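Local coordinates for putative acetoin utilization protein, acetoin dehydrogenase (Thermus thermophilus, PDB 5AWE) that is of unknown function but combines two CBS domains with an ACT domain, modules that in other proteins commonly sense small regulatory ligands, at residues 144-149 against 201-206; 167-172 against 179-184. All blocks are in the same frame, centred on the assembly; numbering follows the deposited sequence.

Contact 1 of 2, residues 144-149 against 201-206; sequences TVDIPD and GERVVD
D146 and R203 form an antiparallel hydrogen-bonded pair, the D146 N to R203 O bond short and nearly straight (2.9 Å, 171° at the hydrogen); the two short strands run at 151° to each other. V145 and V204 follow as the non-hydrogen-bonded pair of the register, between it and the hydrogen-bonded pair T144–D206. At that end both V205 and D206 stand opposite T144. The carbonyl oxygen T144 O takes V205 N at 3.0 Å and, weakly, D206 N, while T144 N returns a bond to D206 O. This is a classic beta bulge. It turns V205 in toward 144-149, where CG2 of V205 lies 3.3 Å from OD2 of D146. D206 folds its carboxylate back, CG sitting between its own backbone N and carbonyl carbon (chi1 88°), and its OD1 accepts a weak bond from T144 OG1 at 2.9 Å. D146 OD2 also lies over a guanidinium face of R203, 3.8 Å from NE; with no N-H aimed at it, this is a long, purely electrostatic pairing, secondary to the salt bridge with R180. A bend at chi2 lays E202 against the strand: CG touches V145 CG2 at 3.6 Å, and OE1 reaches I147 CG2 at 3.2 Å and comes near CD of P148. With an alanine here, V145, I147 and P148 would probably lose this cover, opening a gap beside M157 of helix 153-158. Just after the Schellman motif that closes helix 193-199 at G201, this bulged pairing of the first and last strands is part of the ferredoxin-like ACT fold.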
loop_
_atom_site.group_PDB
_atom_site.type_symbol
_atom_site.label_atom_id
_atom_site.label_comp_id
_atom_site.label_asym_id
_atom_site.label_seq_id
_atom_site.Cartn_x
_atom_site.Cartn_y
_atom_site.Cartn_z
ATOM N N THR A 144 46.632 13.855 -24.563
ATOM C CA THR A 144 46.097 15.182 -24.833
ATOM C C THR A 144 47.199 16.003 -25.473
ATOM O O THR A 144 48.284 16.137 -24.909
ATOM C CB THR A 144 45.648 15.898 -23.554
ATOM O OG1 THR A 144 44.668 15.104 -22.880
ATOM C CG2 THR A 144 45.037 17.247 -23.895
ATOM N N VAL A 145 46.922 16.545 -26.654
ATOM C CA VAL A 145 47.908 17.332 -27.372
ATOM C C VAL A 145 47.267 18.571 -27.978
ATOM O O VAL A 145 46.143 18.516 -28.488
ATOM C CB VAL A 145 48.578 16.490 -28.485
ATOM C CG1 VAL A 145 47.519 15.777 -29.310
ATOM C CG2 VAL A 145 49.429 17.380 -29.380
ATOM N N ASP A 146 47.983 19.687 -27.903
ATOM C CA ASP A 146 47.526 20.939 -28.486
ATOM C C ASP A 146 48.234 21.183 -29.806
ATOM O O ASP A 146 49.459 21.338 -29.849
ATOM C CB ASP A 146 47.809 22.105 -27.536
ATOM C CG ASP A 146 46.896 22.106 -26.328
ATOM O OD1 ASP A 146 45.806 21.496 -26.397
ATOM O OD2 ASP A 146 47.264 22.717 -25.305
ATOM N N ILE A 147 47.462 21.215 -30.885
ATOM C CA ILE A 147 48.009 21.501 -32.201
ATOM C C ILE A 147 47.467 22.842 -32.656
ATOM O O ILE A 147 46.406 23.279 -32.196
ATOM C CB ILE A 147 47.594 20.426 -33.233
ATOM C CG1 ILE A 147 46.065 20.332 -33.300
ATOM C CG2 ILE A 147 48.210 19.082 -32.865
ATOM C CD1 ILE A 147 45.548 19.434 -34.415
ATOM N N PRO A 148 48.191 23.526 -33.552
ATOM C CA PRO A 148 47.698 24.825 -34.020
ATOM C C PRO A 148 46.337 24.587 -34.661
ATOM O O PRO A 148 46.100 23.519 -35.223
ATOM C CB PRO A 148 48.746 25.267 -35.044
ATOM C CG PRO A 148 49.966 24.482 -34.705
ATOM C CD PRO A 148 49.471 23.161 -34.181
ATOM N N ASP A 149 45.434 25.555 -34.570
ATOM C CA ASP A 149 44.124 25.358 -35.172
ATOM C C ASP A 149 44.062 25.881 -36.602
ATOM O O ASP A 149 43.161 26.648 -36.953
ATOM C CB ASP A 149 43.028 26.009 -34.318
ATOM C CG ASP A 149 43.042 27.527 -34.384
ATOM O OD1 ASP A 149 44.138 28.123 -34.463
ATOM O OD2 ASP A 149 41.943 28.121 -34.350
ATOM N N GLY A 201 57.927 19.188 -32.549
ATOM C CA GLY A 201 57.434 20.518 -32.228
ATOM C C GLY A 201 55.979 20.616 -31.795
ATOM O O GLY A 201 55.427 21.714 -31.690
ATOM N N GLU A 202 55.342 19.477 -31.543
ATOM C CA GLU A 202 53.955 19.495 -31.098
ATOM C C GLU A 202 53.904 19.738 -29.587
ATOM O O GLU A 202 54.870 19.461 -28.872
ATOM C CB GLU A 202 53.278 18.168 -31.450
ATOM C CG GLU A 202 51.842 18.311 -31.909
ATOM C CD GLU A 202 51.723 19.000 -33.257
ATOM O OE1 GLU A 202 51.193 20.131 -33.302
ATOM O OE2 GLU A 202 52.158 18.412 -34.272
ATOM N N ARG A 203 52.778 20.257 -29.106
ATOM C CA ARG A 203 52.672 20.672 -27.712
ATOM C C ARG A 203 51.923 19.649 -26.859
ATOM O O ARG A 203 50.694 19.671 -26.789
ATOM C CB ARG A 203 51.967 22.028 -27.626
ATOM C CG ARG A 203 52.200 22.752 -26.315
ATOM C CD ARG A 203 51.382 24.030 -26.205
ATOM N NE ARG A 203 50.751 24.229 -24.893
ATOM C CZ ARG A 203 51.021 23.534 -23.784
ATOM N NH1 ARG A 203 51.928 22.561 -23.781
ATOM N NH2 ARG A 203 50.372 23.811 -22.659
ATOM N N VAL A 204 52.669 18.767 -26.197
ATOM C CA VAL A 204 52.075 17.623 -25.512
ATOM C C VAL A 204 51.640 17.968 -24.092
ATOM O O VAL A 204 52.470 18.158 -23.205
ATOM C CB VAL A 204 53.060 16.427 -25.461
ATOM C CG1 VAL A 204 52.433 15.260 -24.703
ATOM C CG2 VAL A 204 53.428 15.994 -26.879
ATOM N N VAL A 205 50.329 18.033 -23.883
ATOM C CA VAL A 205 49.774 18.487 -22.616
ATOM C C VAL A 205 49.913 17.445 -21.508
ATOM O O VAL A 205 50.415 17.752 -20.423
ATOM C CB VAL A 205 48.284 18.862 -22.773
ATOM C CG1 VAL A 205 47.741 19.388 -21.457
ATOM C CG2 VAL A 205 48.124 19.909 -23.867
ATOM N N ASP A 206 49.475 16.216 -21.773
ATOM C CA ASP A 206 49.667 15.140 -20.803
ATOM C C ASP A 206 49.494 13.742 -21.389
ATOM O O ASP A 206 48.976 13.577 -22.491
ATOM C CB ASP A 206 48.710 15.310 -19.625
ATOM C CG ASP A 206 47.378 14.651 -19.866
ATOM O OD1 ASP A 206 46.783 14.899 -20.934
ATOM O OD2 ASP A 206 46.932 13.877 -18.994
#

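Contact 2 of 2, residues 167-172 against 179-184; sequences VSIATA and QRLVMR
Backbone bonds tie S168 to R184 and A170 to V182, the hydrogen-bonded pairs of an antiparallel hairpin; V182 N meets A170 O at 2.7 Å, and V167 N and A172 N add bonds to the carbonyls of R184 and R180. CA-H...O contacts accompany them, among them L181 CA to A170 O at 3.1 Å. Apolar contacts gather around I169. Its CD1 lies 3.8 Å from the CE of selenomethionine M183, the two chains side by side and pointing the same way, while its CG2 meets L181 CD2. A172, whose CB points toward strand 178-186, touches CG2 of V182 at 3.8 Å. Among polar side chains, Q179, its CG anti to the backbone N (chi1 -177°) and its chain extended beyond, brings NE2 to T171 OG1 at 3.1 Å, the hydroxyl lying in the amide plane; that hydroxyl's strongest partner is V167 O of the second subunit. One water donates to both S168 OG and V182 O; S168 OG is also hydrogen-bonded to L134 O. I169, L181 and M183 rest on helix 153-158 through L154 and M157. Strand 178-186 is bonded along its other edge to strand 141-148, whereas I169 and T171 make backbone bonds to the second subunit, consistent with the sheet continuing across that interface.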
loop_
_atom_site.group_PDB
_atom_site.type_symbol
_atom_site.label_atom_id
_atom_site.label_comp_id
_atom_site.label_asym_id
_atom_site.label_seq_id
_atom_site.Cartn_x
_atom_site.Cartn_y
_atom_site.Cartn_z
ATOM N N VAL A 167 43.673 5.330 -33.048
ATOM C CA VAL A 167 42.365 4.669 -33.038
ATOM C C VAL A 167 41.211 5.671 -32.940
ATOM O O VAL A 167 40.119 5.430 -33.470
ATOM C CB VAL A 167 42.279 3.655 -31.875
ATOM C CG1 VAL A 167 40.879 3.077 -31.771
ATOM C CG2 VAL A 167 43.277 2.531 -32.117
ATOM N N SER A 168 41.454 6.795 -32.267
ATOM C CA SER A 168 40.443 7.843 -32.179
ATOM C C SER A 168 40.999 9.179 -31.725
ATOM O O SER A 168 41.948 9.250 -30.942
ATOM C CB SER A 168 39.311 7.425 -31.232
ATOM O OG SER A 168 39.773 7.366 -29.896
ATOM N N ILE A 169 40.381 10.239 -32.230
ATOM C CA ILE A 169 40.723 11.603 -31.857
ATOM C C ILE A 169 39.449 12.324 -31.450
ATOM O O ILE A 169 38.435 12.251 -32.158
ATOM C CB ILE A 169 41.382 12.353 -33.040
ATOM C CG1 ILE A 169 42.756 11.747 -33.329
ATOM C CG2 ILE A 169 41.525 13.831 -32.719
ATOM C CD1 ILE A 169 43.369 12.209 -34.636
ATOM N N ALA A 170 39.503 12.999 -30.302
ATOM C CA ALA A 170 38.428 13.895 -29.886
ATOM C C ALA A 170 38.957 15.297 -29.583
ATOM O O ALA A 170 40.126 15.467 -29.182
ATOM C CB ALA A 170 37.718 13.334 -28.669
ATOM N N THR A 171 38.092 16.297 -29.777
ATOM C CA THR A 171 38.437 17.684 -29.459
ATOM C C THR A 171 38.007 18.031 -28.037
ATOM O O THR A 171 36.827 18.236 -27.776
ATOM C CB THR A 171 37.748 18.675 -30.431
ATOM O OG1 THR A 171 38.150 18.379 -31.769
ATOM C CG2 THR A 171 38.137 20.116 -30.107
ATOM N N ALA A 172 38.961 18.098 -27.116
ATOM C CA ALA A 172 38.627 18.453 -25.739
ATOM C C ALA A 172 38.204 19.913 -25.655
ATOM O O ALA A 172 37.364 20.272 -24.828
ATOM C CB ALA A 172 39.816 18.203 -24.821
ATOM N N GLN A 179 43.838 23.808 -31.110
ATOM C CA GLN A 179 42.797 22.815 -30.928
ATOM C C GLN A 179 43.355 21.752 -29.987
ATOM O O GLN A 179 44.424 21.199 -30.250
ATOM C CB GLN A 179 42.439 22.215 -32.290
ATOM C CG GLN A 179 41.320 21.205 -32.269
ATOM C CD GLN A 179 41.148 20.535 -33.613
ATOM O OE1 GLN A 179 41.898 20.813 -34.553
ATOM N NE2 GLN A 179 40.163 19.646 -33.714
ATOM N N ARG A 180 42.656 21.483 -28.885
ATOM C CA ARG A 180 43.134 20.499 -27.910
ATOM C C ARG A 180 42.536 19.109 -28.117
ATOM O O ARG A 180 41.339 18.894 -27.909
ATOM C CB ARG A 180 42.843 20.958 -26.480
ATOM C CG ARG A 180 43.097 19.860 -25.440
ATOM C CD ARG A 180 43.328 20.441 -24.071
ATOM N NE ARG A 180 44.453 21.369 -24.079
ATOM C CZ ARG A 180 44.804 22.118 -23.040
ATOM N NH1 ARG A 180 44.116 22.045 -21.905
ATOM N NH2 ARG A 180 45.841 22.943 -23.135
ATOM N N LEU A 181 43.390 18.168 -28.509
ATOM C CA LEU A 181 42.939 16.840 -28.901
ATOM C C LEU A 181 43.184 15.815 -27.803
ATOM O O LEU A 181 44.238 15.812 -27.159
ATOM C CB LEU A 181 43.662 16.396 -30.183
ATOM C CG LEU A 181 43.606 17.385 -31.352
ATOM C CD1 LEU A 181 44.461 16.871 -32.500
ATOM C CD2 LEU A 181 42.152 17.586 -31.792
ATOM N N VAL A 182 42.208 14.942 -27.594
ATOM C CA VAL A 182 42.445 13.734 -26.822
ATOM C C VAL A 182 42.560 12.595 -27.823
ATOM O O VAL A 182 41.638 12.327 -28.604
ATOM C CB VAL A 182 41.292 13.472 -25.798
ATOM C CG1 VAL A 182 41.535 12.177 -25.039
ATOM C CG2 VAL A 182 41.215 14.625 -24.806
HETATM N N MSE A 183 43.716 11.947 -27.821
HETATM C CA MSE A 183 44.065 11.017 -28.886
HETATM C C MSE A 183 44.443 9.696 -28.244
HETATM O O MSE A 183 45.194 9.666 -27.275
HETATM C CB MSE A 183 45.247 11.571 -29.704
HETATM C CG MSE A 183 45.577 10.794 -30.982
HETATM SE SE MSE A 183 47.164 11.293 -31.737
HETATM C CE MSE A 183 46.761 11.213 -33.350
ATOM N N ARG A 184 43.908 8.602 -28.768
ATOM C CA ARG A 184 44.300 7.290 -28.289
ATOM C C ARG A 184 45.102 6.583 -29.353
ATOM O O ARG A 184 44.662 6.455 -30.491
ATOM C CB ARG A 184 43.065 6.474 -27.893
ATOM C CG ARG A 184 42.532 6.887 -26.536
ATOM C CD ARG A 184 41.188 6.287 -26.213
ATOM N NE ARG A 184 40.677 6.847 -24.959
ATOM C CZ ARG A 184 41.014 6.411 -23.746
ATOM N NH1 ARG A 184 41.866 5.403 -23.608
ATOM N NH2 ARG A 184 40.496 6.980 -22.666
HETATM O O HOH W 1 40.080 9.831 -28.102
#

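In the fold
Both contacts belong to one four-stranded ACT sheet, in which strands 141-148 and 178-186 lie side by side. Contact 2, nested within the loop that contact 1 closes, is a regular, buried hairpin whose interior is mainly aliphatic and whose outer strand joins another subunit. Contact 1 lies at the opposite edge, is only partly buried, carries a bulge and depends more on carboxylates. No other chain of the assembly touches its segments. The two meet directly: D146 OD2 forms a salt bridge with R180 NH2 at 2.6 Å, V145 O probably accepts a bond from L181 N, and I147 packs against L181, and side chains of both contacts touch helix 153-158.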